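SusD homolog (Bacteroides thetaiotaomicron, PDB 3EHM) probably binds mucin O-glycans at the cell surface, as a SusD-family lipoprotein that helps a gut symbiont take up host glycans. Local coordinates at residues 256-261 against 331-336; 36-41 against 50-55; 23-28 against 108-113. All blocks are in the same frame, centred on the assembly; numbering follows the deposited sequence.

Overall arrangement
The three contacts lie in one SusD-like chain, a largely helical fold with tetratricopeptide-like character. Contact 3 lies among helices 23-36, 85-110 and 116-140 and joins the first two. Contact 2 follows directly on helix 23-36: the loop leaving it packs on helix 47-57, within the span that contact 3 closes. Contact 1 comes later and joins the loop before helix 261-266 to the loop before strand 339-342, with 69 residues between them. Contacts 1 and 2 have centres about 11 Å apart and touch, forming one continuous patch that ties the N-terminal part to later loops; contact 3 packs separately, its centre about 24 Å from that of contact 2 and 31 Å from that of contact 1.

Contact 1 (256-261 against 331-336); sequences LLNSML and PKVDSN
Leu261 and Val333 meet in the apolar part of this contact between two loops, with CD2 of Leu261 3.7 Å from CG1 of Val333. The other branch of the leucine, CD1, reaches the backbone where Asp334 passes into Ser335 and lies 3.4 Å from Ser335 N. Ser335 is pressed from a second direction by Leu257, whose CD1 comes unusually close to Ser335 CB, at 3.5 Å. Branched aliphatic side chains suit this place because each can serve two neighbours: while CG1 of Val333 faces Leu261, its CG2 lies against the amide of Asn258, 3.5 Å from OD1. Further along, the selenomethionine Met260 bends at chi3 (68°) and brings its methyl CE to within 3.8 Å of CB of Pro331, where Phe67 of strand 67-69 touches both side chains.

The polar centre is Asn258. Its backbone N donates to Ser335 O at 3.0 Å, with an N-H...O angle of 157° and the donor tilted from the carbonyl plane. CG stands opposite the backbone N, beside the carbonyl carbon (chi1 -174°), and OD1 lies over the chain ahead, where it accepts from Met260 N at 2.8 Å. This is a capping bond at the type I turn 258-261 that leads into helix 261-266, a place suited to asparagine, whose short amide can accept there while ND2 donates to Ser337 O. The amide is thus gripped at both ends, which should fix its rotation.

Beyond Ser335 the contact loosens. The carbonyls of Leu256 and Ser335 merely lie near one another as two acceptors. A water bridges the outer margin, donating to Leu256 O at 2.7 Å and to OD1 of the exposed Asn336, while the CB of Asp334 points away from the opposite loop.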
loop_
_atom_site.group_PDB
_atom_site.type_symbol
_atom_site.label_atom_id
_atom_site.label_comp_id
_atom_site.label_asym_id
_atom_site.label_seq_id
_atom_site.Cartn_x
_atom_site.Cartn_y
_atom_site.Cartn_z
ATOM N N LEU A 256 14.302 11.249 -11.769
ATOM C CA LEU A 256 13.508 10.027 -11.777
ATOM C C LEU A 256 12.353 10.090 -12.765
ATOM O O LEU A 256 11.853 11.162 -13.092
ATOM C CB LEU A 256 12.939 9.750 -10.382
ATOM C CG LEU A 256 13.911 9.505 -9.225
ATOM C CD1 LEU A 256 13.128 9.435 -7.924
ATOM C CD2 LEU A 256 14.687 8.219 -9.455
ATOM N N LEU A 257 11.942 8.919 -13.235
ATOM C CA LEU A 257 10.822 8.788 -14.153
ATOM C C LEU A 257 9.751 8.044 -13.364
ATOM O O LEU A 257 9.962 6.900 -12.963
ATOM C CB LEU A 257 11.222 7.955 -15.373
ATOM C CG LEU A 257 10.103 7.664 -16.378
ATOM C CD1 LEU A 257 9.606 8.978 -16.984
ATOM C CD2 LEU A 257 10.616 6.727 -17.468
ATOM N N ASN A 258 8.609 8.678 -13.121
ATOM C CA ASN A 258 7.573 7.987 -12.366
ATOM C C ASN A 258 7.375 6.613 -13.001
ATOM O O ASN A 258 7.159 6.499 -14.208
ATOM C CB ASN A 258 6.266 8.773 -12.374
ATOM C CG ASN A 258 5.220 8.142 -11.486
ATOM O OD1 ASN A 258 4.639 7.114 -11.829
ATOM N ND2 ASN A 258 4.993 8.737 -10.321
ATOM N N SER A 259 7.457 5.579 -12.176
ATOM C CA SER A 259 7.351 4.203 -12.637
ATOM C C SER A 259 5.975 3.678 -13.027
ATOM O O SER A 259 5.850 2.523 -13.431
ATOM C CB SER A 259 7.996 3.280 -11.601
ATOM O OG SER A 259 7.726 3.744 -10.288
HETATM N N MSE A 260 4.942 4.504 -12.907
HETATM C CA MSE A 260 3.606 4.078 -13.316
HETATM C C MSE A 260 3.436 4.306 -14.818
HETATM O O MSE A 260 2.552 3.733 -15.451
HETATM C CB MSE A 260 2.522 4.883 -12.592
HETATM C CG MSE A 260 2.420 4.658 -11.108
HETATM SE SE MSE A 260 0.960 5.746 -10.409
HETATM C CE MSE A 260 -0.500 4.797 -11.255
ATOM N N LEU A 261 4.287 5.147 -15.392
ATOM C CA LEU A 261 4.178 5.459 -16.813
ATOM C C LEU A 261 4.308 4.271 -17.763
ATOM O O LEU A 261 3.527 4.142 -18.707
ATOM C CB LEU A 261 5.193 6.543 -17.189
ATOM C CG LEU A 261 4.870 7.912 -16.581
ATOM C CD1 LEU A 261 5.937 8.925 -16.983
ATOM C CD2 LEU A 261 3.500 8.366 -17.067
ATOM N N PRO A 331 -4.928 6.381 -14.957
ATOM C CA PRO A 331 -4.482 7.141 -13.789
ATOM C C PRO A 331 -3.777 8.384 -14.330
ATOM O O PRO A 331 -3.049 8.300 -15.324
ATOM C CB PRO A 331 -3.493 6.189 -13.116
ATOM C CG PRO A 331 -4.009 4.836 -13.491
ATOM C CD PRO A 331 -4.366 5.020 -14.946
ATOM N N LYS A 332 -4.013 9.537 -13.714
ATOM C CA LYS A 332 -3.339 10.753 -14.146
ATOM C C LYS A 332 -1.948 10.724 -13.538
ATOM O O LYS A 332 -1.794 10.531 -12.328
ATOM C CB LYS A 332 -4.082 11.999 -13.662
ATOM C CG LYS A 332 -5.288 12.363 -14.498
ATOM C CD LYS A 332 -5.840 13.731 -14.105
ATOM C CE LYS A 332 -6.967 14.150 -15.039
ATOM N NZ LYS A 332 -7.591 15.430 -14.613
ATOM N N VAL A 333 -0.934 10.894 -14.375
ATOM C CA VAL A 333 0.437 10.875 -13.898
ATOM C C VAL A 333 1.388 11.332 -14.998
ATOM O O VAL A 333 1.104 11.170 -16.185
ATOM C CB VAL A 333 0.845 9.443 -13.438
ATOM C CG1 VAL A 333 0.724 8.457 -14.604
ATOM C CG2 VAL A 333 2.269 9.446 -12.904
ATOM N N ASP A 334 2.496 11.945 -14.603
ATOM C CA ASP A 334 3.499 12.366 -15.573
ATOM C C ASP A 334 4.872 11.967 -15.039
ATOM O O ASP A 334 4.985 11.474 -13.916
ATOM C CB ASP A 334 3.412 13.871 -15.852
ATOM C CG ASP A 334 3.490 14.705 -14.604
ATOM O OD1 ASP A 334 4.504 14.605 -13.882
ATOM O OD2 ASP A 334 2.534 15.472 -14.347
ATOM N N SER A 335 5.914 12.171 -15.837
ATOM C CA SER A 335 7.257 11.767 -15.441
ATOM C C SER A 335 7.739 12.315 -14.100
ATOM O O SER A 335 8.480 11.639 -13.385
ATOM C CB SER A 335 8.262 12.126 -16.542
ATOM O OG SER A 335 8.271 13.519 -16.790
ATOM N N ASN A 336 7.310 13.525 -13.752
ATOM C CA ASN A 336 7.728 14.154 -12.501
ATOM C C ASN A 336 6.833 13.857 -11.301
ATOM O O ASN A 336 7.085 14.347 -10.200
ATOM C CB ASN A 336 7.835 15.674 -12.686
ATOM C CG ASN A 336 8.921 16.062 -13.670
ATOM O OD1 ASN A 336 10.077 15.664 -13.524
ATOM N ND2 ASN A 336 8.556 16.845 -14.681
HETATM O O HOH W 1 11.084 13.287 -14.588
#

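Contact 2 (36-41 against 50-55)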
loop_
_atom_site.group_PDB
_atom_site.type_symbol
_atom_site.label_atom_id
_atom_site.label_comp_id
_atom_site.label_asym_id
_atom_site.label_seq_id
_atom_site.Cartn_x
_atom_site.Cartn_y
_atom_site.Cartn_z
ATOM N N VAL A 36 12.185 1.245 -1.971
ATOM C CA VAL A 36 11.033 1.096 -1.077
ATOM C C VAL A 36 9.792 0.788 -1.913
ATOM O O VAL A 36 9.077 -0.179 -1.655
ATOM C CB VAL A 36 10.821 2.371 -0.248
ATOM C CG1 VAL A 36 9.590 2.224 0.641
ATOM C CG2 VAL A 36 12.064 2.631 0.596
ATOM N N ILE A 37 9.552 1.636 -2.906
ATOM C CA ILE A 37 8.469 1.473 -3.863
ATOM C C ILE A 37 9.234 1.743 -5.157
ATOM O O ILE A 37 9.686 2.864 -5.387
ATOM C CB ILE A 37 7.356 2.519 -3.678
ATOM C CG1 ILE A 37 6.712 2.362 -2.296
ATOM C CG2 ILE A 37 6.298 2.332 -4.757
ATOM C CD1 ILE A 37 5.539 3.298 -2.054
ATOM N N PRO A 38 9.388 0.714 -6.008
ATOM C CA PRO A 38 10.110 0.762 -7.287
ATOM C C PRO A 38 9.967 1.999 -8.156
ATOM O O PRO A 38 8.885 2.306 -8.639
ATOM C CB PRO A 38 9.621 -0.491 -8.016
ATOM C CG PRO A 38 9.239 -1.409 -6.917
ATOM C CD PRO A 38 8.558 -0.502 -5.940
ATOM N N ILE A 39 11.089 2.683 -8.364
ATOM C CA ILE A 39 11.151 3.867 -9.208
ATOM C C ILE A 39 12.621 4.083 -9.546
ATOM O O ILE A 39 13.502 3.716 -8.766
ATOM C CB ILE A 39 10.589 5.117 -8.500
ATOM C CG1 ILE A 39 10.487 6.269 -9.506
ATOM C CG2 ILE A 39 11.482 5.507 -7.335
ATOM C CD1 ILE A 39 9.673 7.448 -9.010
ATOM N N GLY A 40 12.895 4.664 -10.707
ATOM C CA GLY A 40 14.281 4.869 -11.080
ATOM C C GLY A 40 14.522 5.968 -12.085
ATOM O O GLY A 40 13.593 6.638 -12.540
ATOM N N SER A 41 15.797 6.148 -12.418
ATOM C CA SER A 41 16.246 7.151 -13.373
ATOM C C SER A 41 15.572 6.999 -14.731
ATOM O O SER A 41 15.293 5.885 -15.174
ATOM C CB SER A 41 17.762 7.038 -13.547
ATOM O OG SER A 41 18.206 7.794 -14.659
ATOM N N ASN A 50 8.453 -2.104 -14.672
ATOM C CA ASN A 50 8.109 -3.519 -14.674
ATOM C C ASN A 50 8.038 -3.955 -13.210
ATOM O O ASN A 50 7.167 -4.733 -12.825
ATOM C CB ASN A 50 9.171 -4.363 -15.404
ATOM C CG ASN A 50 9.194 -4.125 -16.911
ATOM O OD1 ASN A 50 8.229 -3.633 -17.494
ATOM N ND2 ASN A 50 10.301 -4.501 -17.549
ATOM N N ASP A 51 8.951 -3.436 -12.393
ATOM C CA ASP A 51 8.977 -3.789 -10.976
ATOM C C ASP A 51 7.710 -3.310 -10.261
ATOM O O ASP A 51 7.119 -4.050 -9.479
ATOM C CB ASP A 51 10.202 -3.180 -10.291
ATOM C CG ASP A 51 11.518 -3.738 -10.815
ATOM O OD1 ASP A 51 12.574 -3.230 -10.389
ATOM O OD2 ASP A 51 11.509 -4.676 -11.638
ATOM N N LEU A 52 7.302 -2.073 -10.530
ATOM C CA LEU A 52 6.108 -1.507 -9.898
ATOM C C LEU A 52 4.853 -2.286 -10.285
ATOM O O LEU A 52 3.895 -2.358 -9.515
ATOM C CB LEU A 52 5.941 -0.041 -10.294
ATOM C CG LEU A 52 4.832 0.697 -9.540
ATOM C CD1 LEU A 52 5.213 0.798 -8.065
ATOM C CD2 LEU A 52 4.634 2.078 -10.134
ATOM N N GLN A 53 4.854 -2.858 -11.485
ATOM C CA GLN A 53 3.715 -3.659 -11.931
ATOM C C GLN A 53 3.553 -4.833 -10.976
ATOM O O GLN A 53 2.449 -5.150 -10.519
ATOM C CB GLN A 53 3.959 -4.210 -13.337
ATOM C CG GLN A 53 3.395 -3.367 -14.458
ATOM C CD GLN A 53 3.388 -4.112 -15.780
ATOM O OE1 GLN A 53 2.597 -3.804 -16.674
ATOM N NE2 GLN A 53 4.275 -5.091 -15.914
ATOM N N ASN A 54 4.683 -5.464 -10.680
ATOM C CA ASN A 54 4.753 -6.630 -9.809
ATOM C C ASN A 54 4.338 -6.339 -8.370
ATOM O O ASN A 54 3.655 -7.146 -7.739
ATOM C CB ASN A 54 6.186 -7.183 -9.839
ATOM C CG ASN A 54 6.374 -8.389 -8.935
ATOM O OD1 ASN A 54 7.263 -8.402 -8.077
ATOM N ND2 ASN A 54 5.551 -9.412 -9.129
ATOM N N THR A 55 4.733 -5.180 -7.854
ATOM C CA THR A 55 4.416 -4.829 -6.474
ATOM C C THR A 55 3.098 -4.090 -6.267
ATOM O O THR A 55 2.362 -4.387 -5.327
ATOM C CB THR A 55 5.526 -3.946 -5.853
ATOM O OG1 THR A 55 5.533 -2.663 -6.494
ATOM C CG2 THR A 55 6.890 -4.593 -6.031
#
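Pro38 lies with its ring against one flank of helix 47-57, and its side-chain atoms meet three residues of that helix in turn. CB, the first, sits 3.6 Å from CB of Asp51 and close to the backbone N of Leu52. CG, at the tip of the ring, is 3.9 Å from CB of Asp51 and equally near OG1 of Thr55, with the threonine methyl CG2 a little farther off. CD, where the ring closes back onto the chain, passes 3.8 Å from OG1 of Thr55 and borders CD1 of Leu52. A proline fits here because its compact, rigid ring offers a smooth apolar surface to residues one turn apart.

Beside it, Ile37 sends CG2 to within 3.8 Å of Leu52 CD1. Leu52 carries its CG anti to the backbone N (chi1 -172°), which swings that methyl toward Ile37 and the Pro38 carbonyl. Asp51 contributes only its CB to this packing; the carboxylate is engaged elsewhere, OD2 bonding to Tyr90 OH on helix 85-110. Pro38 O probably also accepts from Ser259 OG, which ties the loop to residues 256-261. The arrangement is a loop-on-helix packing in the buried interior of this SusD-like fold, where the connection between two successive helices folds back on the second.

Contact 3 (23-28 against 108-113); sequences LKYGAR and EIAKDS
Two helices of the SusD-like helical region, 23-36 and 85-110, meet here near the start of the first and the end of the second, with Ile109 as the apolar piece between three side chains of the opposite helix. Its CG2 lies 3.7 Å from CE2 of Tyr25 and 3.9 Å from CD of Lys24, whose long chain slides past the isoleucine in the opposite direction. Its other branch runs to Arg28: CD1 sits 3.4 Å above one face of the guanidinium, off toward the rim and nearest NH1. Isoleucine suits such a place because its two branches can reach different neighbours at once; CG1 is anti to the carbonyl carbon (chi1 -59°), and this directs CD1 to the arginine while CG2 remains with the tyrosine.

Tyr25 reaches farther, and its OH lies 3.2 Å from CB of Ala110; the single methyl of alanine suits a place so close to the hydroxyl. The ring meets both Ile109 and Ala110 obliquely, and Lys24 CG lies over one of its faces, 3.7 Å above the plane and displaced toward the rim.

The polar ends are occupied close by. Arg28 NH1 donates to Lys24 O at 2.8 Å, practically in the guanidinium plane and in the plane of the carbonyl; this bond probably helps fix the guanidinium's rotation, with the Ile109 methyl over one face. Its NE forms a salt bridge with Glu105, while Lys24 NZ pairs with Glu118, which also takes a weak hydrogen bond from Tyr25 OH. Glu118 belongs to helix 116-140, whose Ile121 and Leu122 touch Tyr25 and Ala110. Apolar side chains between helices, with charged pairs at the margin, are consistent with the helical packing of the SusD-like fold, which contains tetratricopeptide-like repeats.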
loop_
_atom_site.group_PDB
_atom_site.type_symbol
_atom_site.label_atom_id
_atom_site.label_comp_id
_atom_site.label_asym_id
_atom_site.label_seq_id
_atom_site.Cartn_x
_atom_site.Cartn_y
_atom_site.Cartn_z
ATOM N N LEU A 23 30.208 10.560 1.816
ATOM C CA LEU A 23 30.332 10.067 0.451
ATOM C C LEU A 23 30.178 8.554 0.349
ATOM O O LEU A 23 29.611 8.053 -0.620
ATOM C CB LEU A 23 31.684 10.473 -0.142
ATOM C CG LEU A 23 31.787 11.885 -0.721
ATOM C CD1 LEU A 23 33.247 12.236 -0.965
ATOM C CD2 LEU A 23 30.995 11.961 -2.020
ATOM N N LYS A 24 30.677 7.828 1.343
ATOM C CA LYS A 24 30.597 6.372 1.319
ATOM C C LYS A 24 29.190 5.802 1.478
ATOM O O LYS A 24 28.958 4.637 1.152
ATOM C CB LYS A 24 31.509 5.774 2.395
ATOM C CG LYS A 24 31.159 6.163 3.815
ATOM C CD LYS A 24 32.215 5.634 4.776
ATOM C CE LYS A 24 31.971 6.117 6.194
ATOM N NZ LYS A 24 33.047 5.652 7.117
ATOM N N TYR A 25 28.257 6.615 1.968
ATOM C CA TYR A 25 26.877 6.167 2.175
ATOM C C TYR A 25 25.894 6.638 1.101
ATOM O O TYR A 25 24.864 6.009 0.876
ATOM C CB TYR A 25 26.364 6.660 3.530
ATOM C CG TYR A 25 27.136 6.150 4.722
ATOM C CD1 TYR A 25 27.893 7.018 5.513
ATOM C CD2 TYR A 25 27.102 4.803 5.071
ATOM C CE1 TYR A 25 28.596 6.549 6.626
ATOM C CE2 TYR A 25 27.801 4.326 6.172
ATOM C CZ TYR A 25 28.542 5.201 6.947
ATOM O OH TYR A 25 29.227 4.715 8.038
ATOM N N GLY A 26 26.221 7.754 0.459
ATOM C CA GLY A 26 25.363 8.351 -0.554
ATOM C C GLY A 26 24.678 7.503 -1.611
ATOM O O GLY A 26 23.445 7.438 -1.652
ATOM N N ALA A 27 25.462 6.879 -2.484
ATOM C CA ALA A 27 24.910 6.056 -3.554
ATOM C C ALA A 27 24.042 4.928 -3.006
ATOM O O ALA A 27 22.964 4.650 -3.529
ATOM C CB ALA A 27 26.039 5.482 -4.402
ATOM N N ARG A 28 24.522 4.280 -1.952
ATOM C CA ARG A 28 23.792 3.188 -1.327
ATOM C C ARG A 28 22.454 3.651 -0.766
ATOM O O ARG A 28 21.434 2.984 -0.939
ATOM C CB ARG A 28 24.639 2.580 -0.212
ATOM C CG ARG A 28 25.809 1.767 -0.725
ATOM C CD ARG A 28 26.887 1.632 0.332
ATOM N NE ARG A 28 27.900 0.661 -0.062
ATOM C CZ ARG A 28 29.205 0.899 -0.045
ATOM N NH1 ARG A 28 29.659 2.084 0.345
ATOM N NH2 ARG A 28 30.057 -0.052 -0.407
ATOM N N GLU A 108 27.185 -2.777 7.520
ATOM C CA GLU A 108 28.546 -3.247 7.724
ATOM C C GLU A 108 29.508 -2.090 7.982
ATOM O O GLU A 108 30.393 -2.184 8.832
ATOM C CB GLU A 108 29.003 -4.056 6.503
ATOM C CG GLU A 108 30.463 -4.474 6.547
ATOM C CD GLU A 108 30.810 -5.520 5.501
ATOM O OE1 GLU A 108 31.999 -5.893 5.411
ATOM O OE2 GLU A 108 29.896 -5.972 4.775
ATOM N N ILE A 109 29.316 -0.991 7.262
ATOM C CA ILE A 109 30.184 0.174 7.394
ATOM C C ILE A 109 29.956 1.022 8.644
ATOM O O ILE A 109 30.904 1.535 9.234
ATOM C CB ILE A 109 30.044 1.104 6.168
ATOM C CG1 ILE A 109 30.403 0.347 4.888
ATOM C CG2 ILE A 109 30.951 2.317 6.327
ATOM C CD1 ILE A 109 30.099 1.122 3.610
ATOM N N ALA A 110 28.703 1.156 9.060
ATOM C CA ALA A 110 28.387 1.999 10.207
ATOM C C ALA A 110 28.085 1.339 11.549
ATOM O O ALA A 110 28.131 2.010 12.576
ATOM C CB ALA A 110 27.225 2.922 9.834
ATOM N N LYS A 111 27.788 0.042 11.558
ATOM C CA LYS A 111 27.414 -0.643 12.799
ATOM C C LYS A 111 28.307 -0.497 14.027
ATOM O O LYS A 111 27.824 -0.613 15.152
ATOM C CB LYS A 111 27.174 -2.135 12.535
ATOM C CG LYS A 111 28.413 -2.937 12.190
ATOM C CD LYS A 111 28.042 -4.391 11.941
ATOM C CE LYS A 111 29.240 -5.201 11.471
ATOM N NZ LYS A 111 28.845 -6.593 11.101
ATOM N N ASP A 112 29.596 -0.245 13.838
ATOM C CA ASP A 112 30.489 -0.107 14.983
ATOM C C ASP A 112 31.139 1.270 15.045
ATOM O O ASP A 112 32.281 1.404 15.479
ATOM C CB ASP A 112 31.582 -1.180 14.937
ATOM C CG ASP A 112 31.024 -2.590 14.968
ATOM O OD1 ASP A 112 30.311 -2.933 15.936
ATOM O OD2 ASP A 112 31.305 -3.358 14.023
ATOM N N SER A 113 30.413 2.294 14.615
ATOM C CA SER A 113 30.956 3.644 14.629
ATOM C C SER A 113 30.618 4.367 15.923
ATOM O O SER A 113 29.516 4.226 16.456
ATOM C CB SER A 113 30.418 4.444 13.444
ATOM O OG SER A 113 30.891 5.780 13.492
#